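Local coordinates for rhusiopathiae surface protein B (Erysipelothrix rhusiopathiae, PDB 3V10) that probably binds collagen as a cell-wall-anchored adhesin, this piece being its collagen-binding part, made of two IgG-like domains, at residues Q26-N31 against I149-P154; D59-R64 against A133-N138; L90-S95 against I115-V120; W183-N188 against V200-G205; H208-G213 against I240-Q245. All coordinates share one frame; numbering follows the deposited sequence.

Interaction 1: residues Q26-N31 against I149-P154; sequences QPIEFN and ITISQP
I28 and F30 on one side and I149 and I151 on the other meet across the core of a beta sandwich. The sandwich is the first of the two IgG-like (DEv-IgG) domains of the collagen-binding piece. Strand 28-35 belongs to its large sheet. I149 leads into strand 150-153 of the small sheet.
The aliphatic contacts are made by methyl groups. The branch methyl CG2 of I28 lies 4.5 Å from CD1 of I149. The CD1 methyls of I28 and I151 are 4.2 Å apart. All four residues are buried, and V15 and Y121 add to the same cluster.
The aromatic contact is closer. The F30 side chain crosses that of I149 at about a right angle. F30 CG is anti to the carbonyl carbon (chi1 -71°), which lets the far end of the ring (CZ, CE1) reach I149. T137, L55 and F13 also touch this ring.
Backbone hydrogen bonds hold each strand in its own sheet. I28 and F30 pair with S119 and L117, and I149 pairs with L135. The S119 hydroxyl adds one to I28 O. CD1 of I149 meets the ring obliquely, 3.5 Å from F30 CZ and 3.8 Å from F30 CE1.

Interaction 2: residues D59-R64 against A133-N138; sequences DEVSLR and AELPTN
V61 and L63 meet A133 and L135 without any flat group: no ring, amide or carboxylate takes part across this contact. Planar groups of neighbouring residues stand around it. The F30 ring touches L63, and the Q153 amide packs against V61. The contact itself is methyl against methyl.
V61 splits its two branches between two partners. CG1 is anti to the backbone N (chi1 -178°) and reaches L135 CD1 at 3.8 Å. CG2 turns to the other partner and lies 3.9 Å from A133 CB. L135 CD1 is the shared point. It also sits 3.7 Å from L63 CD1, so one methyl rests against two residues of the same strand. L63 and L135 run past each other in opposite directions, while L135 lies askew to V61.
The fold here is the sandwich of the first IgG-like domain. Strand 61-65 lies in the large sheet beside strand 112-123. A133 lies near the end of strand 131-134, an outer strand of the small sheet, and L135 comes just after the strand. I151, on the neighbouring strand 150-153, touches both V61 and L63.
At the margin of this apolar patch, E60 OE1 forms a salt bridge to K131 NZ and a hydrogen bond with Q153 NE2.

Interaction 3: residues L90-S95 against I115-V120; sequences LTFNGS and INLKSV
L90 starts the contact by facing I115. Their side chains approach at a slant, and L90 CD2 comes to 4.2 Å from I115 CD1. M73 and V75 of strand 71-77 touch L90 as well, and F34 touches I115.
Two residues on, F92 faces L117. CG of F92 is anti to the carbonyl carbon (chi1 -57°). The ring presents its edge, and L117 CD1 lies near the ring plane, 4.0 Å from F92 CE1. L117 sends its CG anti to the backbone N (chi1 174°), which carries that methyl to the ring. The two side chains pass in opposite directions. D310 touches both of them, and L117 also packs on F30.
Both strands belong to the curled large sheet of the first IgG-like domain. They are not hydrogen-bonded neighbours. Strands 71-77 and 311-315 come between them in the pairing; the sheet is curled, and these apolar sides meet across it.
Past F92 the chain leaves the core. G94 and S95 are the corner residues of the tight hairpin between strands 85-93 and 96-101. They have the backbone angles of a type II' turn, with a positive phi of 68° at G94. S95 OG is hydrogen-bonded to L63 O.

Interaction 4: residues W183-N188 against V200-G205; sequences WWLNIN and VIDTIG
The second IgG-like domain, the collagen-binding family domain, is a sandwich of two antiparallel sheets, and this contact lies in its core. Strand 180-187 comes from the five-stranded sheet and strand 198-204 from the facing one. L185 and I187 look across at D202 and V200.
I187 and V200 make the apolar pair. They pass in opposite directions, and I187 CD1 lies 4.2 Å from V200 CG2. CG2, the branch anti to the carbonyl carbon, is the one that meets I187. Y167 packs on V200 and on L185.
L185 meets a buried carboxylate instead. D202 has CG anti to its backbone N (chi1 -177°), which raises the group from its strand toward the other sheet. OD2 is hydrogen-bonded by residues of other strands, N279 ND2 and Y265 OH. K169 NZ forms only a long, weak ion pair with it. The Y265 ring is itself stacked with W183. A buried acid with an asparagine and, at longer range, a lysine on separate strands resembles, and may correspond to, the intramolecular isopeptide sites of related Gram-positive adhesins such as Cna.
L185 touches both D202 and K169, so it forms part of the apolar surround of the group. Its CD2 methyl comes to 3.5 Å from D202 OD2, the same oxygen that N279 and Y265 hold.

Interaction 5: residues H208-G213 against I240-Q245; sequences HKLVDG and ITVEGQ
Q245 reaches over to H208 and K209 with a bent side chain. CB and CG come within touching distance of neither; contact starts at CD. The chain leaves with CG beside the backbone N and bends at chi2 (-64°), which brings the amide back to the strand that begins at H208. CD comes to 3.8 Å from H208 O. The tip then divides its work.
NE2 donates to H208 O at 2.8 Å. The bond is nearly straight, with an N-H...O angle of 167°. It arrives close to the line of the C=O bond, and H208 O lies almost in the amide plane of Q245. NE2 has a second, weak bond to I204 O.
OE1 lies over the start of the K209 chain, with CG at 3.7 Å. The same oxygen accepts a hydrogen bond from a water at 2.6 Å. That water also donates to G244 O at 3.1 Å and accepts from L210 N at 2.8 Å. It therefore bridges the two segments and fixes the rotation of the amide together with H208 O.
G244 and Q245 are the corner residues of a beta hairpin that joins strands 239-243 and 246-251. Their backbone angles are those of a type II' turn, and G244 has a positive phi. The hairpin tip sits against the start of strand 208-221 in the second IgG-like domain.
Further along, L210 CD1 is 4.3 Å from V242 CG2, and I215 touches both residues. H208 turns its ring to other partners: NE2 is hydrogen-bonded to K278 O and ND1 to T267 OG1.

Interactions 1, 2 and 3 lie in the first IgG-like domain. Interactions 4 and 5 follow along the chain in the second. Interaction 3 is nested within the loop closed by interaction 2, and that one within interaction 1. The centres of 1 and 2 are about 9 Å apart. Their strands 131-134 and 150-153 are neighbours in the small sheet. Strand 112-123 of interaction 3 pairs with strands 28-35 and 61-65. The centres of interactions 4 and 5 are about 12 Å apart, and the two touch through I204 and Q245. Between the domains the centres are 26 to 37 Å apart. This two-domain build fits the collagen hug model. Strand 311-315, returning into the first domain's sheet, probably acts as the latch.

Interaction 1: residues Q26-N31 against I149-P154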
# COMPACT_ATOMS: atom_id res chain seq x y z
N GLN A 26 -3.94 -1.70 2.78
CA GLN A 26 -2.91 -0.96 3.51
C GLN A 26 -1.78 -1.92 3.89
O GLN A 26 -1.97 -3.13 3.98
CB GLN A 26 -3.51 -0.34 4.78
CG GLN A 26 -4.78 0.49 4.56
CD GLN A 26 -4.54 1.80 3.83
OE1 GLN A 26 -5.44 2.64 3.73
NE2 GLN A 26 -3.32 1.98 3.32
N PRO A 27 -0.57 -1.38 4.11
CA PRO A 27 0.55 -2.24 4.48
C PRO A 27 0.45 -2.72 5.93
O PRO A 27 -0.24 -2.11 6.74
CB PRO A 27 1.77 -1.33 4.32
CG PRO A 27 1.28 -0.17 3.48
CD PRO A 27 -0.14 0.02 3.95
N ILE A 28 1.12 -3.83 6.22
CA ILE A 28 1.19 -4.34 7.58
C ILE A 28 2.61 -3.94 7.96
O ILE A 28 3.57 -4.39 7.35
CB ILE A 28 1.02 -5.88 7.64
CG1 ILE A 28 -0.41 -6.24 7.26
CG2 ILE A 28 1.32 -6.38 9.05
CD1 ILE A 28 -0.74 -7.72 7.34
N GLU A 29 2.73 -3.06 8.95
CA GLU A 29 4.02 -2.53 9.37
C GLU A 29 4.73 -3.24 10.50
O GLU A 29 4.12 -3.65 11.49
CB GLU A 29 3.88 -1.06 9.76
CG GLU A 29 3.29 -0.17 8.70
CD GLU A 29 2.81 1.14 9.29
OE1 GLU A 29 3.59 1.78 10.03
OE2 GLU A 29 1.66 1.53 9.01
N PHE A 30 6.04 -3.37 10.34
CA PHE A 30 6.88 -4.00 11.35
C PHE A 30 7.95 -3.00 11.74
O PHE A 30 8.62 -2.42 10.89
CB PHE A 30 7.54 -5.27 10.78
CG PHE A 30 6.58 -6.39 10.56
CD1 PHE A 30 6.29 -7.28 11.59
CD2 PHE A 30 5.93 -6.55 9.34
CE1 PHE A 30 5.37 -8.31 11.41
CE2 PHE A 30 5.01 -7.57 9.14
CZ PHE A 30 4.73 -8.46 10.18
N ASN A 31 8.08 -2.77 13.04
CA ASN A 31 9.09 -1.85 13.55
C ASN A 31 10.09 -2.66 14.36
O ASN A 31 9.70 -3.45 15.22
CB ASN A 31 8.45 -0.78 14.43
CG ASN A 31 9.48 0.07 15.14
OD1 ASN A 31 10.13 0.92 14.52
ND2 ASN A 31 9.65 -0.17 16.43
N ILE A 149 -0.85 -11.65 14.87
CA ILE A 149 -1.34 -10.95 13.70
C ILE A 149 -2.57 -11.74 13.28
O ILE A 149 -2.50 -12.96 13.08
CB ILE A 149 -0.30 -10.95 12.55
CG1 ILE A 149 0.84 -9.99 12.88
CG2 ILE A 149 -0.98 -10.57 11.24
CD1 ILE A 149 1.90 -9.87 11.79
N THR A 150 -3.70 -11.06 13.19
CA THR A 150 -4.95 -11.68 12.79
C THR A 150 -5.40 -11.06 11.48
O THR A 150 -5.56 -9.84 11.38
CB THR A 150 -6.05 -11.46 13.86
OG1 THR A 150 -6.31 -10.06 14.00
CG2 THR A 150 -5.61 -12.02 15.19
N ILE A 151 -5.59 -11.90 10.47
CA ILE A 151 -5.98 -11.45 9.15
C ILE A 151 -7.32 -12.04 8.73
O ILE A 151 -7.52 -13.25 8.79
CB ILE A 151 -4.93 -11.84 8.08
CG1 ILE A 151 -3.61 -11.12 8.36
CG2 ILE A 151 -5.45 -11.49 6.68
CD1 ILE A 151 -2.47 -11.57 7.47
N SER A 152 -8.23 -11.18 8.31
CA SER A 152 -9.54 -11.62 7.89
C SER A 152 -9.52 -12.19 6.48
O SER A 152 -9.00 -11.57 5.55
CB SER A 152 -10.54 -10.46 7.94
OG SER A 152 -11.75 -10.83 7.29
N GLN A 153 -10.09 -13.38 6.34
CA GLN A 153 -10.20 -14.04 5.05
C GLN A 153 -11.69 -14.08 4.76
O GLN A 153 -12.38 -15.03 5.14
CB GLN A 153 -9.64 -15.46 5.12
CG GLN A 153 -8.14 -15.53 5.29
CD GLN A 153 -7.66 -16.94 5.46
OE1 GLN A 153 -7.77 -17.52 6.55
NE2 GLN A 153 -7.12 -17.53 4.40
N PRO A 154 -12.21 -13.04 4.10
CA PRO A 154 -13.63 -12.96 3.77
C PRO A 154 -14.15 -14.10 2.91
O PRO A 154 -13.47 -14.56 1.99
CB PRO A 154 -13.74 -11.60 3.06
CG PRO A 154 -12.42 -11.50 2.36
CD PRO A 154 -11.46 -11.94 3.45

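Interaction 2: residues D59-R64 against A133-N138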
# COMPACT_ATOMS: atom_id res chain seq x y z
N ASP A 59 -0.59 -21.78 4.75
CA ASP A 59 -0.89 -22.29 3.41
C ASP A 59 -1.76 -21.41 2.52
O ASP A 59 -1.80 -21.61 1.31
CB ASP A 59 -1.51 -23.69 3.52
CG ASP A 59 -0.46 -24.78 3.66
OD1 ASP A 59 0.43 -24.63 4.52
OD2 ASP A 59 -0.53 -25.78 2.92
N GLU A 60 -2.45 -20.43 3.10
CA GLU A 60 -3.31 -19.55 2.32
C GLU A 60 -2.93 -18.07 2.37
O GLU A 60 -3.23 -17.32 1.45
CB GLU A 60 -4.77 -19.71 2.78
CG GLU A 60 -5.28 -21.14 2.74
CD GLU A 60 -6.74 -21.25 3.15
OE1 GLU A 60 -7.16 -20.53 4.08
OE2 GLU A 60 -7.45 -22.07 2.54
N VAL A 61 -2.26 -17.66 3.45
CA VAL A 61 -1.87 -16.27 3.61
C VAL A 61 -0.36 -16.11 3.82
O VAL A 61 0.22 -16.74 4.70
CB VAL A 61 -2.60 -15.63 4.82
CG1 VAL A 61 -2.23 -14.15 4.95
CG2 VAL A 61 -4.09 -15.79 4.66
N SER A 62 0.26 -15.28 2.99
CA SER A 62 1.69 -15.03 3.09
C SER A 62 1.97 -13.53 3.06
O SER A 62 1.39 -12.80 2.26
CB SER A 62 2.45 -15.71 1.94
OG SER A 62 2.46 -17.12 2.09
N LEU A 63 2.83 -13.07 3.96
CA LEU A 63 3.20 -11.67 3.99
C LEU A 63 4.51 -11.56 3.24
O LEU A 63 5.36 -12.45 3.35
CB LEU A 63 3.39 -11.17 5.43
CG LEU A 63 2.13 -10.66 6.11
CD1 LEU A 63 1.13 -11.79 6.27
CD2 LEU A 63 2.49 -10.07 7.47
N ARG A 64 4.67 -10.49 2.47
CA ARG A 64 5.89 -10.30 1.69
C ARG A 64 6.20 -8.82 1.52
O ARG A 64 5.35 -7.96 1.77
CB ARG A 64 5.75 -10.96 0.32
CG ARG A 64 4.75 -10.28 -0.62
CD ARG A 64 4.86 -10.84 -2.03
NE ARG A 64 4.16 -10.02 -3.01
CZ ARG A 64 2.84 -9.83 -3.03
NH1 ARG A 64 2.29 -9.07 -3.96
NH2 ARG A 64 2.08 -10.42 -2.13
N ALA A 133 -7.19 -15.83 9.74
CA ALA A 133 -5.86 -16.40 9.69
C ALA A 133 -5.04 -15.83 10.84
O ALA A 133 -4.97 -14.61 11.01
CB ALA A 133 -5.20 -16.08 8.36
N GLU A 134 -4.45 -16.71 11.63
CA GLU A 134 -3.63 -16.30 12.76
C GLU A 134 -2.16 -16.51 12.40
O GLU A 134 -1.71 -17.64 12.27
CB GLU A 134 -3.97 -17.11 14.00
CG GLU A 134 -5.40 -16.92 14.48
CD GLU A 134 -5.65 -17.63 15.79
OE1 GLU A 134 -5.44 -18.86 15.84
OE2 GLU A 134 -6.04 -16.96 16.77
N LEU A 135 -1.43 -15.41 12.26
CA LEU A 135 -0.02 -15.47 11.91
C LEU A 135 0.88 -14.82 12.95
O LEU A 135 1.51 -13.80 12.69
CB LEU A 135 0.21 -14.81 10.55
CG LEU A 135 -0.44 -15.50 9.35
CD1 LEU A 135 -0.21 -14.66 8.10
CD2 LEU A 135 0.13 -16.89 9.17
N PRO A 136 0.95 -15.42 14.15
CA PRO A 136 1.80 -14.85 15.20
C PRO A 136 3.25 -14.89 14.72
O PRO A 136 3.64 -15.84 14.03
CB PRO A 136 1.53 -15.77 16.39
CG PRO A 136 1.20 -17.07 15.76
CD PRO A 136 0.34 -16.69 14.58
N THR A 137 4.03 -13.88 15.05
CA THR A 137 5.40 -13.84 14.56
C THR A 137 6.38 -12.98 15.36
O THR A 137 5.99 -12.04 16.06
CB THR A 137 5.39 -13.32 13.09
OG1 THR A 137 6.69 -13.46 12.51
CG2 THR A 137 4.99 -11.85 13.06
N ASN A 138 7.65 -13.34 15.25
CA ASN A 138 8.73 -12.58 15.87
C ASN A 138 9.73 -12.36 14.74
O ASN A 138 10.92 -12.14 14.96
CB ASN A 138 9.39 -13.36 17.03
CG ASN A 138 9.84 -14.76 16.63
OD1 ASN A 138 9.96 -15.08 15.44
ND2 ASN A 138 10.11 -15.60 17.62

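Interaction 3: residues L90-S95 against I115-V120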
# COMPACT_ATOMS: atom_id res chain seq x y z
N LEU A 90 19.86 -3.24 2.95
CA LEU A 90 18.71 -4.12 3.09
C LEU A 90 18.36 -4.72 1.74
O LEU A 90 18.24 -4.01 0.75
CB LEU A 90 17.49 -3.35 3.60
CG LEU A 90 17.36 -3.07 5.10
CD1 LEU A 90 16.17 -2.15 5.33
CD2 LEU A 90 17.19 -4.38 5.86
N THR A 91 18.19 -6.04 1.72
CA THR A 91 17.81 -6.72 0.50
C THR A 91 16.45 -7.35 0.73
O THR A 91 16.25 -8.12 1.67
CB THR A 91 18.83 -7.82 0.12
OG1 THR A 91 20.10 -7.22 -0.14
CG2 THR A 91 18.36 -8.56 -1.14
N PHE A 92 15.49 -7.00 -0.13
CA PHE A 92 14.13 -7.51 -0.00
C PHE A 92 13.95 -8.72 -0.92
O PHE A 92 14.02 -8.60 -2.14
CB PHE A 92 13.14 -6.39 -0.36
CG PHE A 92 13.32 -5.15 0.47
CD1 PHE A 92 12.62 -4.99 1.66
CD2 PHE A 92 14.23 -4.17 0.10
CE1 PHE A 92 12.83 -3.87 2.47
CE2 PHE A 92 14.44 -3.06 0.89
CZ PHE A 92 13.75 -2.91 2.08
N ASN A 93 13.71 -9.88 -0.31
CA ASN A 93 13.54 -11.13 -1.04
C ASN A 93 12.20 -11.79 -0.71
O ASN A 93 12.17 -12.85 -0.07
CB ASN A 93 14.69 -12.08 -0.71
CG ASN A 93 16.05 -11.54 -1.14
OD1 ASN A 93 17.04 -11.67 -0.41
ND2 ASN A 93 16.10 -10.93 -2.32
N GLY A 94 11.11 -11.17 -1.13
CA GLY A 94 9.79 -11.72 -0.86
C GLY A 94 9.44 -11.67 0.61
O GLY A 94 9.33 -10.59 1.20
N SER A 95 9.27 -12.84 1.22
CA SER A 95 8.95 -12.92 2.65
C SER A 95 10.24 -12.86 3.47
O SER A 95 10.20 -12.83 4.70
CB SER A 95 8.21 -14.23 2.95
OG SER A 95 6.97 -14.31 2.25
N ILE A 115 14.52 -0.27 11.96
CA ILE A 115 14.04 -0.69 10.66
C ILE A 115 12.53 -0.66 10.69
O ILE A 115 11.91 -1.23 11.59
CB ILE A 115 14.48 -2.13 10.32
CG1 ILE A 115 16.00 -2.21 10.21
CG2 ILE A 115 13.80 -2.58 9.02
CD1 ILE A 115 16.52 -3.60 9.93
N ASN A 116 11.93 0.02 9.72
CA ASN A 116 10.48 0.10 9.63
C ASN A 116 10.13 -0.59 8.32
O ASN A 116 10.21 0.01 7.24
CB ASN A 116 10.03 1.56 9.64
CG ASN A 116 10.28 2.22 10.98
OD1 ASN A 116 9.49 2.08 11.91
ND2 ASN A 116 11.40 2.93 11.10
N LEU A 117 9.77 -1.86 8.43
CA LEU A 117 9.44 -2.69 7.28
C LEU A 117 7.97 -2.67 6.91
O LEU A 117 7.10 -2.76 7.77
CB LEU A 117 9.88 -4.14 7.57
CG LEU A 117 9.53 -5.25 6.57
CD1 LEU A 117 10.28 -5.04 5.27
CD2 LEU A 117 9.91 -6.59 7.19
N LYS A 118 7.70 -2.54 5.61
CA LYS A 118 6.33 -2.53 5.12
C LYS A 118 6.07 -3.84 4.41
O LYS A 118 6.92 -4.32 3.66
CB LYS A 118 6.14 -1.35 4.15
CG LYS A 118 6.48 -0.01 4.76
CD LYS A 118 5.70 0.21 6.05
CE LYS A 118 6.08 1.51 6.74
NZ LYS A 118 5.66 2.70 5.94
N SER A 119 4.90 -4.43 4.63
CA SER A 119 4.58 -5.69 3.98
C SER A 119 3.16 -5.72 3.43
O SER A 119 2.31 -4.92 3.81
CB SER A 119 4.75 -6.85 4.97
OG SER A 119 3.76 -6.82 5.98
N VAL A 120 2.93 -6.63 2.50
CA VAL A 120 1.63 -6.81 1.88
C VAL A 120 1.30 -8.29 1.96
O VAL A 120 2.21 -9.13 1.97
CB VAL A 120 1.65 -6.36 0.39
CG1 VAL A 120 2.76 -7.08 -0.36
CG2 VAL A 120 0.31 -6.65 -0.26

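Interaction 4: residues W183-N188 against V200-G205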
# COMPACT_ATOMS: atom_id res chain seq x y z
N TRP A 183 -5.46 3.71 -8.36
CA TRP A 183 -6.77 4.17 -7.91
C TRP A 183 -7.92 3.76 -8.82
O TRP A 183 -7.73 3.53 -10.01
CB TRP A 183 -6.76 5.69 -7.76
CG TRP A 183 -5.60 6.19 -6.95
CD1 TRP A 183 -4.33 6.40 -7.39
CD2 TRP A 183 -5.60 6.49 -5.55
NE1 TRP A 183 -3.53 6.80 -6.35
CE2 TRP A 183 -4.28 6.87 -5.21
CE3 TRP A 183 -6.57 6.48 -4.55
CZ2 TRP A 183 -3.91 7.23 -3.91
CZ3 TRP A 183 -6.21 6.84 -3.25
CH2 TRP A 183 -4.89 7.21 -2.95
N TRP A 184 -9.11 3.68 -8.23
CA TRP A 184 -10.32 3.28 -8.94
C TRP A 184 -11.51 4.17 -8.62
O TRP A 184 -11.84 4.36 -7.46
CB TRP A 184 -10.74 1.86 -8.53
CG TRP A 184 -9.86 0.76 -9.01
CD1 TRP A 184 -10.04 -0.02 -10.11
CD2 TRP A 184 -8.64 0.31 -8.39
NE1 TRP A 184 -9.03 -0.93 -10.22
CE2 TRP A 184 -8.15 -0.75 -9.18
CE3 TRP A 184 -7.92 0.70 -7.26
CZ2 TRP A 184 -6.97 -1.43 -8.87
CZ3 TRP A 184 -6.74 0.03 -6.95
CH2 TRP A 184 -6.28 -1.03 -7.75
N LEU A 185 -12.15 4.72 -9.66
CA LEU A 185 -13.36 5.52 -9.48
C LEU A 185 -14.46 4.63 -10.06
O LEU A 185 -14.53 4.42 -11.27
CB LEU A 185 -13.29 6.84 -10.26
CG LEU A 185 -12.10 7.76 -10.03
CD1 LEU A 185 -12.33 9.08 -10.78
CD2 LEU A 185 -11.90 8.03 -8.55
N ASN A 186 -15.32 4.08 -9.20
CA ASN A 186 -16.39 3.20 -9.65
C ASN A 186 -17.69 3.97 -9.82
O ASN A 186 -18.39 4.25 -8.85
CB ASN A 186 -16.56 2.07 -8.63
CG ASN A 186 -15.25 1.37 -8.33
OD1 ASN A 186 -14.81 0.51 -9.10
ND2 ASN A 186 -14.61 1.74 -7.24
N ILE A 187 -18.02 4.29 -11.07
CA ILE A 187 -19.21 5.08 -11.39
C ILE A 187 -20.37 4.28 -11.94
O ILE A 187 -20.26 3.61 -12.97
CB ILE A 187 -18.86 6.19 -12.39
CG1 ILE A 187 -17.63 6.95 -11.90
CG2 ILE A 187 -20.04 7.14 -12.56
CD1 ILE A 187 -17.08 7.96 -12.89
N ASN A 188 -21.50 4.38 -11.25
CA ASN A 188 -22.72 3.70 -11.64
C ASN A 188 -22.62 2.18 -11.71
O ASN A 188 -22.89 1.57 -12.75
CB ASN A 188 -23.23 4.24 -12.98
CG ASN A 188 -24.69 3.93 -13.21
OD1 ASN A 188 -25.34 3.34 -12.34
ND2 ASN A 188 -25.22 4.31 -14.36
N VAL A 200 -17.91 14.07 -11.65
CA VAL A 200 -17.08 13.73 -10.49
C VAL A 200 -15.87 14.65 -10.51
O VAL A 200 -15.23 14.81 -11.54
CB VAL A 200 -16.56 12.28 -10.55
CG1 VAL A 200 -15.56 12.04 -9.40
CG2 VAL A 200 -17.73 11.31 -10.45
N ILE A 201 -15.59 15.29 -9.38
CA ILE A 201 -14.42 16.15 -9.30
C ILE A 201 -13.52 15.48 -8.26
O ILE A 201 -13.86 15.40 -7.08
CB ILE A 201 -14.76 17.59 -8.86
CG1 ILE A 201 -15.68 18.24 -9.90
CG2 ILE A 201 -13.48 18.41 -8.74
CD1 ILE A 201 -16.05 19.68 -9.58
N ASP A 202 -12.39 14.97 -8.73
CA ASP A 202 -11.45 14.27 -7.88
C ASP A 202 -10.23 15.13 -7.60
O ASP A 202 -9.58 15.62 -8.52
CB ASP A 202 -11.02 12.96 -8.55
CG ASP A 202 -10.09 12.14 -7.67
OD1 ASP A 202 -9.09 12.69 -7.18
OD2 ASP A 202 -10.37 10.94 -7.48
N THR A 203 -9.93 15.33 -6.32
CA THR A 203 -8.77 16.13 -5.94
C THR A 203 -7.73 15.25 -5.26
O THR A 203 -7.93 14.79 -4.14
CB THR A 203 -9.16 17.26 -4.97
OG1 THR A 203 -10.06 18.16 -5.62
CG2 THR A 203 -7.91 18.03 -4.55
N ILE A 204 -6.62 15.03 -5.96
CA ILE A 204 -5.54 14.21 -5.41
C ILE A 204 -4.87 15.00 -4.30
O ILE A 204 -4.52 16.17 -4.49
CB ILE A 204 -4.52 13.85 -6.50
CG1 ILE A 204 -5.21 13.01 -7.57
CG2 ILE A 204 -3.33 13.10 -5.90
CD1 ILE A 204 -4.41 12.88 -8.86
N GLY A 205 -4.70 14.36 -3.15
CA GLY A 205 -4.10 15.03 -2.01
C GLY A 205 -2.63 15.42 -2.12
O GLY A 205 -1.98 15.19 -3.14

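Interaction 5: residues H208-G213 against I240-Q245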
# COMPACT_ATOMS: atom_id res chain seq x y z
N HIS A 208 1.53 13.42 -3.44
CA HIS A 208 1.60 12.60 -4.63
C HIS A 208 0.92 13.30 -5.80
O HIS A 208 0.12 14.21 -5.61
CB HIS A 208 1.00 11.21 -4.40
CG HIS A 208 -0.42 11.21 -3.91
ND1 HIS A 208 -1.37 10.32 -4.38
CD2 HIS A 208 -1.04 11.95 -2.96
CE1 HIS A 208 -2.51 10.52 -3.75
NE2 HIS A 208 -2.34 11.50 -2.88
N LYS A 209 1.26 12.88 -7.02
CA LYS A 209 0.70 13.47 -8.22
C LYS A 209 0.31 12.40 -9.22
O LYS A 209 0.87 11.30 -9.22
CB LYS A 209 1.70 14.40 -8.91
CG LYS A 209 2.32 15.47 -8.05
CD LYS A 209 2.98 16.54 -8.91
CE LYS A 209 3.95 17.39 -8.11
NZ LYS A 209 3.35 17.81 -6.81
N LEU A 210 -0.63 12.73 -10.09
CA LEU A 210 -1.09 11.81 -11.11
C LEU A 210 0.06 11.48 -12.08
O LEU A 210 0.86 12.35 -12.43
CB LEU A 210 -2.27 12.42 -11.88
CG LEU A 210 -3.00 11.52 -12.90
CD1 LEU A 210 -4.50 11.83 -12.89
CD2 LEU A 210 -2.39 11.72 -14.28
N VAL A 211 0.14 10.22 -12.48
CA VAL A 211 1.17 9.80 -13.42
C VAL A 211 0.64 10.03 -14.84
O VAL A 211 -0.36 9.45 -15.25
CB VAL A 211 1.51 8.30 -13.23
CG1 VAL A 211 2.45 7.83 -14.34
CG2 VAL A 211 2.16 8.09 -11.87
N ASP A 212 1.34 10.89 -15.58
CA ASP A 212 0.95 11.23 -16.94
C ASP A 212 0.65 10.02 -17.83
O ASP A 212 1.46 9.09 -17.92
CB ASP A 212 2.05 12.08 -17.58
CG ASP A 212 1.75 12.46 -19.01
OD1 ASP A 212 0.66 13.01 -19.25
OD2 ASP A 212 2.62 12.22 -19.87
N GLY A 213 -0.52 10.05 -18.47
CA GLY A 213 -0.94 8.99 -19.36
C GLY A 213 -1.38 7.67 -18.75
O GLY A 213 -1.51 6.67 -19.46
N ILE A 240 -12.86 13.69 -19.72
CA ILE A 240 -12.02 13.55 -18.55
C ILE A 240 -10.94 14.61 -18.70
O ILE A 240 -10.25 14.66 -19.72
CB ILE A 240 -11.36 12.16 -18.47
CG1 ILE A 240 -12.41 11.11 -18.11
CG2 ILE A 240 -10.25 12.17 -17.43
CD1 ILE A 240 -11.88 9.69 -18.08
N THR A 241 -10.83 15.47 -17.70
CA THR A 241 -9.83 16.53 -17.74
C THR A 241 -8.91 16.40 -16.54
O THR A 241 -9.29 15.84 -15.51
CB THR A 241 -10.49 17.93 -17.70
OG1 THR A 241 -11.21 18.10 -16.47
CG2 THR A 241 -11.47 18.08 -18.87
N VAL A 242 -7.69 16.90 -16.69
CA VAL A 242 -6.72 16.86 -15.60
C VAL A 242 -6.06 18.23 -15.54
O VAL A 242 -5.54 18.71 -16.55
CB VAL A 242 -5.62 15.80 -15.83
CG1 VAL A 242 -4.61 15.84 -14.69
CG2 VAL A 242 -6.24 14.41 -15.92
N GLU A 243 -6.12 18.86 -14.38
CA GLU A 243 -5.49 20.15 -14.18
C GLU A 243 -4.84 20.09 -12.81
O GLU A 243 -5.53 20.13 -11.79
CB GLU A 243 -6.52 21.28 -14.22
CG GLU A 243 -7.30 21.41 -15.53
CD GLU A 243 -6.42 21.62 -16.75
OE1 GLU A 243 -5.43 22.37 -16.67
OE2 GLU A 243 -6.74 21.03 -17.82
N GLY A 244 -3.52 19.97 -12.79
CA GLY A 244 -2.82 19.88 -11.53
C GLY A 244 -3.25 18.63 -10.79
O GLY A 244 -3.16 17.52 -11.32
N GLN A 245 -3.76 18.82 -9.58
CA GLN A 245 -4.21 17.72 -8.73
C GLN A 245 -5.68 17.37 -8.96
O GLN A 245 -6.19 16.45 -8.34
CB GLN A 245 -4.04 18.11 -7.26
CG GLN A 245 -2.61 18.41 -6.83
CD GLN A 245 -1.70 17.21 -6.94
OE1 GLN A 245 -1.03 17.01 -7.94
NE2 GLN A 245 -1.69 16.38 -5.89
O HOH W 1 -1.68 15.33 -9.75